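Local coordinates for protein alpha-galacturonidase (Bacillus subtilis, PDB 3FEF) that hydrolyses alpha-1,4-di-galacturonate and related alpha-galacturonides as a homotetrameric family 4 glycoside hydrolase that needs NAD(+) and manganese, at residues 114-119 against 397-402; 154-159 against 163-168. One frame throughout, in Å; residues are numbered along the deposited sequence.

Contact 1. Residues 114-119 against 397-402; sequences GGIIRG and EAVADA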
loop_
_atom_site.group_PDB
_atom_site.type_symbol
_atom_site.label_atom_id
_atom_site.label_comp_id
_atom_site.label_asym_id
_atom_site.label_seq_id
_atom_site.Cartn_x
_atom_site.Cartn_y
_atom_site.Cartn_z
ATOM N N GLY A 114 19.530 14.610 -22.940
ATOM C CA GLY A 114 18.566 15.459 -23.643
ATOM C C GLY A 114 17.153 15.349 -23.117
ATOM O O GLY A 114 16.422 16.350 -23.032
ATOM N N GLY A 115 16.742 14.131 -22.792
ATOM C CA GLY A 115 15.423 13.916 -22.237
ATOM C C GLY A 115 15.263 14.672 -20.923
ATOM O O GLY A 115 14.263 15.343 -20.712
ATOM N N ILE A 116 16.262 14.577 -20.051
ATOM C CA ILE A 116 16.233 15.237 -18.747
ATOM C C ILE A 116 16.189 16.762 -18.875
ATOM O O ILE A 116 15.346 17.417 -18.268
ATOM C CB ILE A 116 17.474 14.871 -17.916
ATOM C CG1 ILE A 116 17.621 13.343 -17.803
ATOM C CG2 ILE A 116 17.451 15.598 -16.557
ATOM C CD1 ILE A 116 17.055 12.713 -16.558
ATOM N N ILE A 117 17.110 17.318 -19.658
ATOM C CA ILE A 117 17.165 18.754 -19.867
ATOM C C ILE A 117 15.860 19.212 -20.504
ATOM O O ILE A 117 15.257 20.196 -20.070
ATOM C CB ILE A 117 18.384 19.160 -20.754
ATOM C CG1 ILE A 117 19.683 18.782 -20.048
ATOM C CG2 ILE A 117 18.378 20.663 -21.052
ATOM C CD1 ILE A 117 19.886 19.505 -18.718
ATOM N N ARG A 118 15.401 18.474 -21.512
ATOM C CA ARG A 118 14.150 18.830 -22.179
ATOM C C ARG A 118 12.957 18.818 -21.214
ATOM O O ARG A 118 12.134 19.740 -21.203
ATOM C CB ARG A 118 13.898 17.907 -23.374
ATOM C CG ARG A 118 12.700 18.281 -24.235
ATOM C CD ARG A 118 12.548 17.214 -25.316
ATOM N NE ARG A 118 11.267 17.255 -26.004
ATOM C CZ ARG A 118 11.147 17.419 -27.317
ATOM N NH1 ARG A 118 12.239 17.549 -28.056
ATOM N NH2 ARG A 118 9.942 17.444 -27.881
ATOM N N GLY A 119 12.874 17.776 -20.396
ATOM C CA GLY A 119 11.789 17.694 -19.429
ATOM C C GLY A 119 11.845 18.918 -18.541
ATOM O O GLY A 119 10.839 19.583 -18.276
ATOM N N GLU A 397 10.178 11.460 -11.902
ATOM C CA GLU A 397 9.599 12.118 -10.723
ATOM C C GLU A 397 10.478 13.270 -10.225
ATOM O O GLU A 397 9.982 14.327 -9.883
ATOM C CB GLU A 397 9.374 11.117 -9.558
ATOM C CG GLU A 397 8.275 10.069 -9.760
ATOM C CD GLU A 397 6.880 10.682 -9.938
ATOM O OE1 GLU A 397 6.376 11.330 -8.982
ATOM O OE2 GLU A 397 6.276 10.503 -11.034
ATOM N N ALA A 398 11.780 13.050 -10.153
ATOM C CA ALA A 398 12.717 14.081 -9.691
ATOM C C ALA A 398 12.728 15.279 -10.634
ATOM O O ALA A 398 12.768 16.438 -10.191
ATOM C CB ALA A 398 14.102 13.509 -9.558
ATOM N N VAL A 399 12.684 15.006 -11.936
ATOM C CA VAL A 399 12.644 16.087 -12.922
ATOM C C VAL A 399 11.398 16.948 -12.741
ATOM O O VAL A 399 11.481 18.176 -12.746
ATOM C CB VAL A 399 12.769 15.574 -14.381
ATOM C CG1 VAL A 399 12.489 16.700 -15.386
ATOM C CG2 VAL A 399 14.191 14.994 -14.632
ATOM N N ALA A 400 10.250 16.306 -12.554
ATOM C CA ALA A 400 9.009 17.040 -12.378
ATOM C C ALA A 400 9.081 17.904 -11.132
ATOM O O ALA A 400 8.742 19.086 -11.176
ATOM C CB ALA A 400 7.815 16.089 -12.314
ATOM N N ASP A 401 9.528 17.329 -10.021
ATOM C CA ASP A 401 9.724 18.134 -8.813
ATOM C C ASP A 401 10.754 19.246 -9.026
ATOM O O ASP A 401 10.479 20.411 -8.732
ATOM C CB ASP A 401 10.137 17.273 -7.629
ATOM C CG ASP A 401 9.060 16.323 -7.217
ATOM O OD1 ASP A 401 7.869 16.723 -7.285
ATOM O OD2 ASP A 401 9.398 15.175 -6.836
ATOM N N ALA A 402 11.934 18.879 -9.523
ATOM C CA ALA A 402 12.996 19.849 -9.738
ATOM C C ALA A 402 12.481 21.038 -10.541
ATOM O O ALA A 402 12.750 22.201 -10.201
ATOM C CB ALA A 402 14.198 19.217 -10.425
#

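Contact 2. Residues 154-159 against 163-168; sequences RVLYKV and IKAIGC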
loop_
_atom_site.group_PDB
_atom_site.type_symbol
_atom_site.label_atom_id
_atom_site.label_comp_id
_atom_site.label_asym_id
_atom_site.label_seq_id
_atom_site.Cartn_x
_atom_site.Cartn_y
_atom_site.Cartn_z
ATOM N N ARG A 154 2.888 14.140 -16.075
ATOM C CA ARG A 154 2.923 14.094 -14.626
ATOM C C ARG A 154 2.767 15.483 -14.037
ATOM O O ARG A 154 2.191 15.635 -12.969
ATOM C CB ARG A 154 4.229 13.490 -14.131
ATOM C CG ARG A 154 4.293 13.422 -12.628
ATOM C CD ARG A 154 3.363 12.348 -12.021
ATOM N NE ARG A 154 3.824 12.121 -10.653
ATOM C CZ ARG A 154 3.173 12.507 -9.565
ATOM N NH1 ARG A 154 1.982 13.073 -9.655
ATOM N NH2 ARG A 154 3.710 12.302 -8.384
ATOM N N VAL A 155 3.276 16.489 -14.744
ATOM C CA VAL A 155 3.221 17.875 -14.278
ATOM C C VAL A 155 1.779 18.332 -14.296
ATOM O O VAL A 155 1.330 19.006 -13.377
ATOM C CB VAL A 155 4.127 18.815 -15.136
ATOM C CG1 VAL A 155 3.835 20.314 -14.845
ATOM C CG2 VAL A 155 5.608 18.486 -14.905
ATOM N N LEU A 156 1.040 17.956 -15.342
ATOM C CA LEU A 156 -0.386 18.269 -15.369
ATOM C C LEU A 156 -1.076 17.860 -14.044
ATOM O O LEU A 156 -1.803 18.652 -13.435
ATOM C CB LEU A 156 -1.064 17.608 -16.582
ATOM C CG LEU A 156 -0.618 18.142 -17.943
ATOM C CD1 LEU A 156 -1.353 17.488 -19.126
ATOM C CD2 LEU A 156 -0.781 19.682 -17.964
ATOM N N TYR A 157 -0.864 16.618 -13.608
ATOM C CA TYR A 157 -1.539 16.127 -12.414
ATOM C C TYR A 157 -1.009 16.765 -11.132
ATOM O O TYR A 157 -1.761 16.949 -10.178
ATOM C CB TYR A 157 -1.458 14.589 -12.308
ATOM C CG TYR A 157 -2.471 13.889 -13.184
ATOM C CD1 TYR A 157 -2.157 13.540 -14.491
ATOM C CD2 TYR A 157 -3.747 13.613 -12.719
ATOM C CE1 TYR A 157 -3.079 12.914 -15.313
ATOM C CE2 TYR A 157 -4.693 12.973 -13.543
ATOM C CZ TYR A 157 -4.339 12.634 -14.836
ATOM O OH TYR A 157 -5.245 12.014 -15.672
ATOM N N LYS A 158 0.279 17.080 -11.106
ATOM C CA LYS A 158 0.879 17.669 -9.920
ATOM C C LYS A 158 0.344 19.076 -9.716
ATOM O O LYS A 158 0.128 19.524 -8.585
ATOM C CB LYS A 158 2.406 17.698 -10.020
ATOM C CG LYS A 158 3.074 16.328 -9.900
ATOM C CD LYS A 158 4.587 16.400 -10.187
ATOM C CE LYS A 158 5.365 16.961 -9.004
ATOM N NZ LYS A 158 5.519 15.943 -7.901
ATOM N N VAL A 159 0.113 19.772 -10.809
ATOM C CA VAL A 159 -0.300 21.158 -10.708
ATOM C C VAL A 159 -1.822 21.281 -10.629
ATOM O O VAL A 159 -2.348 22.190 -9.985
ATOM C CB VAL A 159 0.254 21.982 -11.880
ATOM C CG1 VAL A 159 -0.215 23.429 -11.786
ATOM C CG2 VAL A 159 1.776 21.892 -11.887
ATOM N N ILE A 163 -7.260 17.220 -12.720
ATOM C CA ILE A 163 -7.313 17.274 -14.160
ATOM C C ILE A 163 -7.699 15.898 -14.748
ATOM O O ILE A 163 -7.378 14.856 -14.186
ATOM C CB ILE A 163 -5.961 17.718 -14.727
ATOM C CG1 ILE A 163 -6.125 18.231 -16.160
ATOM C CG2 ILE A 163 -4.953 16.580 -14.641
ATOM C CD1 ILE A 163 -4.829 18.765 -16.780
ATOM N N LYS A 164 -8.368 15.913 -15.891
ATOM C CA LYS A 164 -8.682 14.701 -16.631
ATOM C C LYS A 164 -7.799 14.597 -17.864
ATOM O O LYS A 164 -8.175 15.053 -18.938
ATOM C CB LYS A 164 -10.146 14.712 -17.029
ATOM C CG LYS A 164 -11.054 14.579 -15.837
ATOM C CD LYS A 164 -12.332 15.411 -16.030
ATOM C CE LYS A 164 -13.418 14.610 -16.686
ATOM N NZ LYS A 164 -14.374 15.552 -17.285
ATOM N N ALA A 165 -6.625 13.993 -17.698
ATOM C CA ALA A 165 -5.624 13.973 -18.748
ATOM C C ALA A 165 -5.053 12.598 -19.065
ATOM O O ALA A 165 -4.738 11.801 -18.164
ATOM C CB ALA A 165 -4.463 14.934 -18.395
ATOM N N ILE A 166 -4.863 12.356 -20.358
ATOM C CA ILE A 166 -4.084 11.206 -20.792
ATOM C C ILE A 166 -2.989 11.654 -21.746
ATOM O O ILE A 166 -3.086 12.711 -22.363
ATOM C CB ILE A 166 -4.948 10.194 -21.493
ATOM C CG1 ILE A 166 -5.416 10.748 -22.845
ATOM C CG2 ILE A 166 -6.175 9.863 -20.624
ATOM C CD1 ILE A 166 -6.443 9.849 -23.528
ATOM N N GLY A 167 -1.944 10.846 -21.845
ATOM C CA GLY A 167 -0.936 11.015 -22.864
ATOM C C GLY A 167 -1.095 9.920 -23.908
ATOM O O GLY A 167 -1.352 8.745 -23.558
ATOM N N CYS A 168 -0.936 10.304 -25.184
ATOM C CA CYS A 168 -1.045 9.377 -26.317
ATOM C C CYS A 168 0.217 9.281 -27.152
ATOM O O CYS A 168 0.872 10.276 -27.442
ATOM C CB CYS A 168 -2.191 9.779 -27.253
ATOM S SG CYS A 168 -3.764 9.338 -26.573
#

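Contact 1. Residues 114-119 against 397-402
Ile116 and Gly119 of helix 112-136 meet Val399 of helix 383-405 in a helix-helix contact. It joins the Rossmann-type NAD region of this family 4 glycosidase to its C-terminal region. The contact is small, with 124 Å² buried in all, and apolar. Val399 is its centre, and its two methyls do different jobs. Val399 CG2 reaches the side chain of Ile116, 3.8 Å from Ile116 CG2, with Ile116 CD1 a little further off at 4.1 Å. Ile116 CG1 lies beside the backbone N (chi1 -54°), which leaves CG2 anti to that N and facing the valine. The two side chains meet at a slant, methyl against methyl. Val399 CG1 takes the other direction, anti to the backbone N of its residue (chi1 171°). It rests on the bare backbone of the facing helix, 3.9 Å from Gly119 C and 4.1 Å from Ile116 O. Gly119 has no side chain, and this lets the valine methyl settle against the main chain. The CA atoms of Gly119 and Val399 are 6.8 Å apart, the nearest pair between the segments. All three touching residues are buried.

Other faces of the helices have other partners. Arg118 leaves the far side of its helix and gives a hydrogen bond from NE to the carbonyl of Asn147, a residue that probably binds substrate. Ala398 packs on helix 408-417 and on Met387 of a second subunit. The contact is thus a valine methyl resting on a glycine position, where one helix of the Rossmann-type region packs against one of the C-terminal region.

Contact 2. Residues 154-159 against 163-168
Tyr157 and Ile163 meet where helix 149-159 turns back to strand 164-167, within the beta-alpha-beta unit that ends the parallel Rossmann sheet. Ile163 CG2 sits over the centre of the Tyr157 ring, 3.7 Å from the centroid and 10° off the normal. This is a CH-pi contact. The two side chains cross at about a right angle. At the ring edge, Tyr157 OH donates to Ala165 O at 2.6 Å, in the carbonyl plane on a lone pair, with a C=O...O angle of 127°. This bond fixes the end of the ring against the strand backbone. Ile163 CG1 lies anti to its backbone N (chi1 -161°), and from this branch CD1 reaches Leu156 CB at 3.9 Å. Leu156 CD1 goes on to Ala165 CB at 4.1 Å, so the helix lies on the strand through a short apolar row. Helix and strand run nearly antiparallel, with axes 9.0 Å apart.

Further out, Phe126 and Ala130 of helix 112-136 pack on Leu156. Met347 and Pro348 touch Tyr157. Val142 of the neighbouring strand packs on Ile163 and Ala165. Backbone hydrogen bonds join Lys164 and Ile166 to Val142, and Ile166 also to Asn144. Lys164 NZ hydrogen-bonds to Glu139 O and Asn371 OD1.

Overall arrangement
Contact 1 is wholly buried; contact 2 is largely so, with Tyr157 partly exposed. They hold the fold at different levels. Contact 2 is local: it closes one beta-alpha-beta unit within the NAD region. Contact 1 is long-range and brings the C-terminal region onto that same region. Contact 1 is purely apolar, while contact 2 adds a ring face and a hydroxyl bond to its packing. Helix 383-405 uses Val399 for helix 112-136 and a different face, with Glu397, Ala400 and Asp401, for helix 149-159. There Asp401 OD1 forms a salt bridge with Lys158 NZ at 2.6 Å, and Glu397 OE1 forms one with Arg154 NH2 at 2.9 Å. Ala400 packs on Lys158 and Val155.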